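Local coordinates for HMTCP-1 (Homo sapiens, PDB 1A1X), which binds the PH domains of the kinases AKT1 and AKT2 and enhances their phosphorylation and activation, and is a proto-oncogene product of the TCL1 family, at residues A9-L14 against R28-V33; P74-M79 against W86-H91; H90-M93 against Q98-L101. All coordinates share one frame; numbering follows the deposited sequence.

Contact 1: A9-L14 against R28-V33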
loop_
_atom_site.group_PDB
_atom_site.type_symbol
_atom_site.label_atom_id
_atom_site.label_comp_id
_atom_site.label_asym_id
_atom_site.label_seq_id
_atom_site.Cartn_x
_atom_site.Cartn_y
_atom_site.Cartn_z
ATOM N N ALA A 9 5.820 -15.116 3.254
ATOM C CA ALA A 9 6.276 -15.076 1.867
ATOM C C ALA A 9 5.171 -14.995 0.818
ATOM O O ALA A 9 4.076 -15.544 0.995
ATOM C CB ALA A 9 7.177 -16.273 1.578
ATOM N N PRO A 10 5.434 -14.261 -0.276
ATOM C CA PRO A 10 4.464 -14.110 -1.363
ATOM C C PRO A 10 4.440 -15.396 -2.180
ATOM O O PRO A 10 5.348 -16.220 -2.064
ATOM C CB PRO A 10 5.040 -12.939 -2.167
ATOM C CG PRO A 10 6.495 -13.069 -1.958
ATOM C CD PRO A 10 6.587 -13.366 -0.484
ATOM N N PRO A 11 3.378 -15.613 -2.974
ATOM C CA PRO A 11 3.334 -16.840 -3.774
ATOM C C PRO A 11 4.457 -16.929 -4.811
ATOM O O PRO A 11 4.846 -15.933 -5.415
ATOM C CB PRO A 11 1.949 -16.776 -4.431
ATOM C CG PRO A 11 1.661 -15.331 -4.504
ATOM C CD PRO A 11 2.146 -14.827 -3.161
ATOM N N ASP A 12 5.012 -18.128 -4.954
ATOM C CA ASP A 12 6.072 -18.405 -5.914
ATOM C C ASP A 12 5.566 -18.148 -7.338
ATOM O O ASP A 12 6.320 -17.729 -8.221
ATOM C CB ASP A 12 6.526 -19.854 -5.747
ATOM C CG ASP A 12 7.408 -20.313 -6.868
ATOM O OD1 ASP A 12 8.523 -19.760 -7.019
ATOM O OD2 ASP A 12 6.971 -21.220 -7.609
ATOM N N HIS A 13 4.289 -18.431 -7.560
ATOM C CA HIS A 13 3.679 -18.190 -8.860
ATOM C C HIS A 13 2.161 -18.059 -8.829
ATOM O O HIS A 13 1.486 -18.505 -7.885
ATOM C CB HIS A 13 4.123 -19.232 -9.893
ATOM C CG HIS A 13 3.731 -20.636 -9.563
ATOM N ND1 HIS A 13 4.652 -21.596 -9.196
ATOM C CD2 HIS A 13 2.531 -21.263 -9.613
ATOM C CE1 HIS A 13 4.035 -22.755 -9.041
ATOM N NE2 HIS A 13 2.748 -22.581 -9.289
ATOM N N LEU A 14 1.642 -17.380 -9.847
ATOM C CA LEU A 14 0.213 -17.161 -9.998
ATOM C C LEU A 14 -0.155 -17.456 -11.446
ATOM O O LEU A 14 0.390 -16.847 -12.370
ATOM C CB LEU A 14 -0.133 -15.718 -9.643
ATOM C CG LEU A 14 0.045 -15.384 -8.159
ATOM C CD1 LEU A 14 0.199 -13.889 -7.939
ATOM C CD2 LEU A 14 -1.132 -15.933 -7.395
ATOM N N ARG A 28 -4.769 -22.015 -4.156
ATOM C CA ARG A 28 -5.583 -20.961 -3.575
ATOM C C ARG A 28 -5.848 -19.903 -4.641
ATOM O O ARG A 28 -4.994 -19.624 -5.485
ATOM C CB ARG A 28 -4.862 -20.325 -2.392
ATOM C CG ARG A 28 -4.662 -21.261 -1.229
ATOM C CD ARG A 28 -3.949 -20.557 -0.120
ATOM N NE ARG A 28 -2.719 -19.954 -0.611
ATOM C CZ ARG A 28 -1.916 -19.192 0.121
ATOM N NH1 ARG A 28 -2.215 -18.935 1.390
ATOM N NH2 ARG A 28 -0.816 -18.682 -0.420
ATOM N N THR A 29 -7.042 -19.330 -4.617
ATOM C CA THR A 29 -7.390 -18.311 -5.595
ATOM C C THR A 29 -7.056 -16.892 -5.130
ATOM O O THR A 29 -7.110 -16.575 -3.939
ATOM C CB THR A 29 -8.872 -18.395 -6.001
ATOM O OG1 THR A 29 -9.690 -18.356 -4.833
ATOM C CG2 THR A 29 -9.145 -19.675 -6.760
ATOM N N TRP A 30 -6.657 -16.065 -6.090
ATOM C CA TRP A 30 -6.312 -14.672 -5.858
ATOM C C TRP A 30 -7.094 -13.866 -6.874
ATOM O O TRP A 30 -7.195 -14.271 -8.029
ATOM C CB TRP A 30 -4.829 -14.454 -6.101
ATOM C CG TRP A 30 -3.946 -15.034 -5.063
ATOM C CD1 TRP A 30 -3.631 -16.354 -4.896
ATOM C CD2 TRP A 30 -3.224 -14.317 -4.056
ATOM N NE1 TRP A 30 -2.754 -16.500 -3.850
ATOM C CE2 TRP A 30 -2.485 -15.265 -3.316
ATOM C CE3 TRP A 30 -3.126 -12.962 -3.709
ATOM C CZ2 TRP A 30 -1.655 -14.904 -2.249
ATOM C CZ3 TRP A 30 -2.295 -12.602 -2.646
ATOM C CH2 TRP A 30 -1.572 -13.571 -1.931
ATOM N N VAL A 31 -7.702 -12.766 -6.440
ATOM C CA VAL A 31 -8.468 -11.907 -7.340
ATOM C C VAL A 31 -7.615 -10.678 -7.646
ATOM O O VAL A 31 -7.138 -9.996 -6.727
ATOM C CB VAL A 31 -9.814 -11.462 -6.703
ATOM C CG1 VAL A 31 -10.530 -10.473 -7.610
ATOM C CG2 VAL A 31 -10.710 -12.674 -6.445
ATOM N N ALA A 32 -7.403 -10.411 -8.932
ATOM C CA ALA A 32 -6.595 -9.271 -9.341
ATOM C C ALA A 32 -7.409 -8.168 -10.006
ATOM O O ALA A 32 -8.224 -8.431 -10.887
ATOM C CB ALA A 32 -5.465 -9.723 -10.261
ATOM N N VAL A 33 -7.196 -6.935 -9.552
ATOM C CA VAL A 33 -7.878 -5.788 -10.117
ATOM C C VAL A 33 -6.843 -4.788 -10.620
ATOM O O VAL A 33 -5.745 -4.684 -10.073
ATOM C CB VAL A 33 -8.833 -5.082 -9.103
ATOM C CG1 VAL A 33 -9.931 -6.025 -8.656
ATOM C CG2 VAL A 33 -8.066 -4.532 -7.910
#

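Contact 2: P74-M79 against W86-H91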
loop_
_atom_site.group_PDB
_atom_site.type_symbol
_atom_site.label_atom_id
_atom_site.label_comp_id
_atom_site.label_asym_id
_atom_site.label_seq_id
_atom_site.Cartn_x
_atom_site.Cartn_y
_atom_site.Cartn_z
ATOM N N PRO A 74 13.870 -12.507 -8.194
ATOM C CA PRO A 74 14.720 -11.872 -7.168
ATOM C C PRO A 74 14.473 -10.375 -7.024
ATOM O O PRO A 74 14.125 -9.704 -7.998
ATOM C CB PRO A 74 16.137 -12.121 -7.693
ATOM C CG PRO A 74 16.010 -13.412 -8.416
ATOM C CD PRO A 74 14.705 -13.242 -9.166
ATOM N N GLU A 75 14.675 -9.862 -5.810
ATOM C CA GLU A 75 14.495 -8.440 -5.507
ATOM C C GLU A 75 13.021 -8.052 -5.371
ATOM O O GLU A 75 12.608 -6.966 -5.783
ATOM C CB GLU A 75 15.167 -7.561 -6.575
ATOM C CG GLU A 75 16.623 -7.897 -6.862
ATOM C CD GLU A 75 17.498 -7.754 -5.640
ATOM O OE1 GLU A 75 17.529 -6.650 -5.059
ATOM O OE2 GLU A 75 18.152 -8.745 -5.255
ATOM N N GLU A 76 12.234 -8.947 -4.783
ATOM C CA GLU A 76 10.813 -8.726 -4.567
ATOM C C GLU A 76 10.046 -8.154 -5.739
ATOM O O GLU A 76 9.592 -7.011 -5.727
ATOM C CB GLU A 76 10.573 -7.905 -3.299
ATOM C CG GLU A 76 10.876 -8.693 -2.028
ATOM C CD GLU A 76 10.283 -10.107 -2.057
ATOM O OE1 GLU A 76 9.115 -10.276 -1.638
ATOM O OE2 GLU A 76 10.984 -11.048 -2.508
ATOM N N ARG A 77 9.916 -8.974 -6.763
ATOM C CA ARG A 77 9.182 -8.609 -7.953
ATOM C C ARG A 77 8.813 -9.876 -8.697
ATOM O O ARG A 77 9.288 -10.960 -8.358
ATOM C CB ARG A 77 9.984 -7.639 -8.827
ATOM C CG ARG A 77 11.381 -8.054 -9.105
ATOM C CD ARG A 77 12.249 -6.835 -9.356
ATOM N NE ARG A 77 13.563 -7.251 -9.829
ATOM C CZ ARG A 77 14.402 -6.473 -10.502
ATOM N NH1 ARG A 77 14.075 -5.213 -10.781
ATOM N NH2 ARG A 77 15.538 -6.981 -10.960
ATOM N N TYR A 78 7.885 -9.749 -9.638
ATOM C CA TYR A 78 7.425 -10.884 -10.426
ATOM C C TYR A 78 7.724 -10.688 -11.893
ATOM O O TYR A 78 7.670 -9.568 -12.402
ATOM C CB TYR A 78 5.916 -11.057 -10.284
ATOM C CG TYR A 78 5.459 -11.664 -8.984
ATOM C CD1 TYR A 78 5.327 -13.045 -8.848
ATOM C CD2 TYR A 78 5.135 -10.860 -7.896
ATOM C CE1 TYR A 78 4.882 -13.611 -7.660
ATOM C CE2 TYR A 78 4.692 -11.413 -6.708
ATOM C CZ TYR A 78 4.568 -12.787 -6.592
ATOM O OH TYR A 78 4.143 -13.333 -5.403
ATOM N N MET A 79 8.070 -11.777 -12.567
ATOM C CA MET A 79 8.299 -11.722 -13.996
ATOM C C MET A 79 7.096 -12.435 -14.607
ATOM O O MET A 79 6.752 -13.534 -14.179
ATOM C CB MET A 79 9.590 -12.437 -14.404
ATOM C CG MET A 79 9.817 -12.380 -15.918
ATOM S SD MET A 79 11.321 -13.145 -16.504
ATOM C CE MET A 79 12.433 -11.778 -16.440
ATOM N N TRP A 86 7.292 -6.840 -12.496
ATOM C CA TRP A 86 6.292 -6.167 -11.680
ATOM C C TRP A 86 6.869 -6.040 -10.282
ATOM O O TRP A 86 7.193 -7.039 -9.653
ATOM C CB TRP A 86 5.001 -6.981 -11.621
ATOM C CG TRP A 86 4.311 -7.127 -12.937
ATOM C CD1 TRP A 86 4.747 -7.850 -14.014
ATOM C CD2 TRP A 86 3.048 -6.565 -13.316
ATOM N NE1 TRP A 86 3.834 -7.773 -15.034
ATOM C CE2 TRP A 86 2.781 -6.992 -14.637
ATOM C CE3 TRP A 86 2.112 -5.745 -12.667
ATOM C CZ2 TRP A 86 1.617 -6.627 -15.328
ATOM C CZ3 TRP A 86 0.952 -5.385 -13.350
ATOM C CH2 TRP A 86 0.716 -5.825 -14.667
ATOM N N GLN A 87 7.017 -4.810 -9.811
ATOM C CA GLN A 87 7.570 -4.550 -8.489
ATOM C C GLN A 87 6.538 -4.791 -7.396
ATOM O O GLN A 87 5.403 -4.345 -7.517
ATOM C CB GLN A 87 8.035 -3.087 -8.410
ATOM C CG GLN A 87 8.681 -2.698 -7.088
ATOM C CD GLN A 87 10.009 -3.402 -6.861
ATOM O OE1 GLN A 87 10.933 -3.280 -7.671
ATOM N NE2 GLN A 87 10.115 -4.141 -5.758
ATOM N N ILE A 88 6.906 -5.521 -6.348
ATOM C CA ILE A 88 5.975 -5.722 -5.242
ATOM C C ILE A 88 6.135 -4.461 -4.393
ATOM O O ILE A 88 7.177 -4.263 -3.773
ATOM C CB ILE A 88 6.327 -6.961 -4.383
ATOM C CG1 ILE A 88 6.142 -8.253 -5.186
ATOM C CG2 ILE A 88 5.439 -7.013 -3.138
ATOM C CD1 ILE A 88 6.679 -9.498 -4.471
ATOM N N GLN A 89 5.150 -3.568 -4.440
ATOM C CA GLN A 89 5.217 -2.327 -3.664
ATOM C C GLN A 89 4.827 -2.553 -2.213
ATOM O O GLN A 89 5.309 -1.862 -1.312
ATOM C CB GLN A 89 4.393 -1.233 -4.319
ATOM C CG GLN A 89 4.859 -0.962 -5.730
ATOM C CD GLN A 89 4.390 0.375 -6.226
ATOM O OE1 GLN A 89 3.243 0.532 -6.616
ATOM N NE2 GLN A 89 5.279 1.355 -6.203
ATOM N N HIS A 90 3.912 -3.492 -1.997
ATOM C CA HIS A 90 3.545 -3.884 -0.642
ATOM C C HIS A 90 2.863 -5.248 -0.595
ATOM O O HIS A 90 2.261 -5.698 -1.574
ATOM C CB HIS A 90 2.817 -2.775 0.151
ATOM C CG HIS A 90 1.348 -2.664 -0.111
ATOM N ND1 HIS A 90 0.517 -3.758 -0.219
ATOM C CD2 HIS A 90 0.550 -1.578 -0.214
ATOM C CE1 HIS A 90 -0.728 -3.350 -0.377
ATOM N NE2 HIS A 90 -0.734 -2.031 -0.380
ATOM N N HIS A 91 3.078 -5.940 0.516
ATOM C CA HIS A 91 2.522 -7.260 0.761
ATOM C C HIS A 91 2.088 -7.234 2.214
ATOM O O HIS A 91 2.902 -7.361 3.126
ATOM C CB HIS A 91 3.598 -8.330 0.548
ATOM C CG HIS A 91 3.128 -9.731 0.799
ATOM N ND1 HIS A 91 3.998 -10.769 1.053
ATOM C CD2 HIS A 91 1.886 -10.272 0.803
ATOM C CE1 HIS A 91 3.313 -11.889 1.201
ATOM N NE2 HIS A 91 2.030 -11.615 1.054
HETATM O O HOH W 1 13.102 -4.187 -4.929
#

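Contact 3: H90-M93 against Q98-L101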
loop_
_atom_site.group_PDB
_atom_site.type_symbol
_atom_site.label_atom_id
_atom_site.label_comp_id
_atom_site.label_asym_id
_atom_site.label_seq_id
_atom_site.Cartn_x
_atom_site.Cartn_y
_atom_site.Cartn_z
ATOM N N HIS A 90 3.912 -3.492 -1.997
ATOM C CA HIS A 90 3.545 -3.884 -0.642
ATOM C C HIS A 90 2.863 -5.248 -0.595
ATOM O O HIS A 90 2.261 -5.698 -1.574
ATOM C CB HIS A 90 2.817 -2.775 0.151
ATOM C CG HIS A 90 1.348 -2.664 -0.111
ATOM N ND1 HIS A 90 0.517 -3.758 -0.219
ATOM C CD2 HIS A 90 0.550 -1.578 -0.214
ATOM C CE1 HIS A 90 -0.728 -3.350 -0.377
ATOM N NE2 HIS A 90 -0.734 -2.031 -0.380
ATOM N N HIS A 91 3.078 -5.940 0.516
ATOM C CA HIS A 91 2.522 -7.260 0.761
ATOM C C HIS A 91 2.088 -7.234 2.214
ATOM O O HIS A 91 2.902 -7.361 3.126
ATOM C CB HIS A 91 3.598 -8.330 0.548
ATOM C CG HIS A 91 3.128 -9.731 0.799
ATOM N ND1 HIS A 91 3.998 -10.769 1.053
ATOM C CD2 HIS A 91 1.886 -10.272 0.803
ATOM C CE1 HIS A 91 3.313 -11.889 1.201
ATOM N NE2 HIS A 91 2.030 -11.615 1.054
ATOM N N LEU A 92 0.792 -7.054 2.421
ATOM C CA LEU A 92 0.260 -6.969 3.762
ATOM C C LEU A 92 -1.116 -7.573 3.928
ATOM O O LEU A 92 -1.727 -8.058 2.973
ATOM C CB LEU A 92 0.268 -5.507 4.243
ATOM C CG LEU A 92 0.179 -4.377 3.213
ATOM C CD1 LEU A 92 -1.234 -4.185 2.772
ATOM C CD2 LEU A 92 0.710 -3.095 3.795
ATOM N N MET A 93 -1.543 -7.619 5.183
ATOM C CA MET A 93 -2.839 -8.137 5.572
ATOM C C MET A 93 -3.730 -6.910 5.714
ATOM O O MET A 93 -3.410 -5.993 6.482
ATOM C CB MET A 93 -2.709 -8.835 6.924
ATOM C CG MET A 93 -3.783 -9.869 7.209
ATOM S SD MET A 93 -3.647 -11.283 6.090
ATOM C CE MET A 93 -1.903 -11.540 6.066
ATOM N N GLN A 98 -4.938 -11.207 2.706
ATOM C CA GLN A 98 -3.573 -11.007 2.225
ATOM C C GLN A 98 -3.638 -10.230 0.904
ATOM O O GLN A 98 -4.414 -10.575 0.000
ATOM C CB GLN A 98 -2.874 -12.350 2.021
ATOM C CG GLN A 98 -1.383 -12.240 1.800
ATOM C CD GLN A 98 -0.708 -13.594 1.716
ATOM O OE1 GLN A 98 0.422 -13.708 1.239
ATOM N NE2 GLN A 98 -1.399 -14.631 2.184
ATOM N N GLU A 99 -2.814 -9.192 0.793
ATOM C CA GLU A 99 -2.824 -8.355 -0.395
ATOM C C GLU A 99 -1.454 -8.024 -0.983
ATOM O O GLU A 99 -0.524 -7.672 -0.262
ATOM C CB GLU A 99 -3.573 -7.052 -0.092
ATOM C CG GLU A 99 -3.484 -6.025 -1.203
ATOM C CD GLU A 99 -4.174 -4.731 -0.858
ATOM O OE1 GLU A 99 -5.418 -4.697 -0.844
ATOM O OE2 GLU A 99 -3.476 -3.736 -0.621
ATOM N N LEU A 100 -1.346 -8.144 -2.304
ATOM C CA LEU A 100 -0.118 -7.805 -3.014
ATOM C C LEU A 100 -0.436 -6.584 -3.839
ATOM O O LEU A 100 -1.533 -6.486 -4.389
ATOM C CB LEU A 100 0.304 -8.920 -3.971
ATOM C CG LEU A 100 0.972 -10.187 -3.440
ATOM C CD1 LEU A 100 1.066 -11.207 -4.564
ATOM C CD2 LEU A 100 2.346 -9.860 -2.892
ATOM N N LEU A 101 0.474 -5.613 -3.838
ATOM C CA LEU A 101 0.310 -4.421 -4.657
ATOM C C LEU A 101 1.491 -4.446 -5.621
ATOM O O LEU A 101 2.643 -4.233 -5.221
ATOM C CB LEU A 101 0.307 -3.127 -3.832
ATOM C CG LEU A 101 0.034 -1.912 -4.734
ATOM C CD1 LEU A 101 -1.370 -2.007 -5.313
ATOM C CD2 LEU A 101 0.231 -0.603 -3.972
#

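Contact 1: A9-L14 against R28-V33
Leu14 and Pro11 both rest against the indole of Trp30, and these three buried side chains make the whole contact. The tight spot is at Leu14. Its CD2 methyl sits over the five-membered ring in a CH-pi contact, 3.8 Å from the centroid and 21° off the ring normal, with Trp30 CD1 closest, 3.6 Å from Leu14 CD2. The indole can receive it because Trp30 CG stands anti to the carbonyl carbon (chi1 -72°), which throws the ring across toward residues 9-14. The fit loosens toward Pro11, whose CG lies above the indole plane near the six-membered rim, with Pro11 CD 3.9 Å from Trp30 CZ2. The indole nitrogen is held separately, by the carboxylate of Asp24, which also takes a salt bridge from Arg28. On the solvent side Asp12 and His13 take no part in the packing and bond to each other, His13 ND1 donating to Asp12 OD2 at 2.8 Å. The segments are not adjacent in the barrel: strand 21-24 runs between strands 13-16 and 29-36, Tyr22 touching Leu14, while Val45 of strand 41-46 and Leu100 of strand 97-104 pack on Trp30.

Contact 2: P74-M79 against W86-H91
Tyr78 and Trp86 face each other as an antiparallel hydrogen-bonded pair and tie the two segments with two backbone bonds, Tyr78 N to Trp86 O and Trp86 N to Tyr78 O, each 2.8 Å long. The next bond, Ile88 N to Glu76 O, is longer at 3.1 Å. Ile88 fills the angle beside the tyrosine. With its CG1 anti to the carbonyl carbon (chi1 -67°), Ile88 lays CD1 obliquely against Tyr78 CE2 at 3.6 Å, and the same methyl lies 3.8 Å from Glu76 OE1. On the other face of the sheet Arg77 and Gln87 form the non-hydrogen-bonded pair. Gln87 is bent at chi2, bringing its amide back toward the turn before the strand: Gln87 NE2 stands 2.9 Å from Glu76 O at an angle too poor for a hydrogen bond, and instead donates a hydrogen bond to a water, which in turn donates one to Glu75 O. The second layer is the turn itself, in which Glu75 and Glu76 both have positive phi. Arg77 runs extended away from Gln87 and fastens that turn, its NE reaching Pro74 O at 3.1 Å. A serine in place of Arg77 is likely to leave Pro74 O without this mate and the turn at 74-76 freer to shift. Farther out, the Tyr78 hydroxyl is held by Pro11 O, while Trp86 bonds through NE1 to Asp80 and meets Trp70 edge-to-face. The whole is a beta hairpin of strands 77-80 and 85-94 in the closed antiparallel barrel of the TCL1 family; farther along the longer strand, a classic bulge places both Gln89 and His90 opposite Leu101.

Contact 3: H90-M93 against Q98-L101
His91 and Gln98 meet in nearly coplanar fashion, ring and amide planes 28° apart, and are joined by a short hydrogen bond from His91 NE2 to Gln98 OE1, 2.6 Å and fairly straight at 163°. The oxygen lies in the plane of the imidazole. A first torsion of 179° swings the His91 ring over toward the neighbouring strand, where the extended side chain of Gln98 meets it. Leu100 runs alongside His91, pointing the same way, and places CD2 over the ring face 4.0 Å from its centroid. On the opposite side of the sheet the other histidine is sandwiched: Leu101 CB sits almost centrally over one face of the His90 ring, 3.6 Å from the centroid, and Leu92 CG lies toward the rim of the other. The Glu99 carboxylate is nearly coplanar with that ring, and its OE1 is taken by Gln46. Backbone bonds hold the register, with Glu99 N to Leu92 O at 2.7 Å and Leu101 N to His90 O at 2.9 Å. The His90 ring also meets the His90 ring of the second subunit, the two planes nearly parallel. The chemistry is most definite at His91: NE2 donates, implying that the ring carries a proton there and that the Gln98 amide turns its oxygen toward it, while this bond and the Leu100 methyl probably restrict the turning of the ring.

Contact 1 lies deepest, near the middle of the barrel, and is wholly apolar between its segments. Contact 3 is also buried, yet it mixes leucines with histidine, amide and carboxylate, and contact 2 is only partly buried, its turn lying at the surface. Contacts 2 and 3 share strand 85-94, paired with 77-80 on one side and 97-104 on the other, and rely on backbone bonds; contact 1 instead joins non-neighbouring strands through side chains alone. Leu100 connects all three: its CD1 packs on Pro11 CD and Tyr78 OH, its CD2 on Ile88 CG2. Contacts 2 and 3 also touch the second subunit.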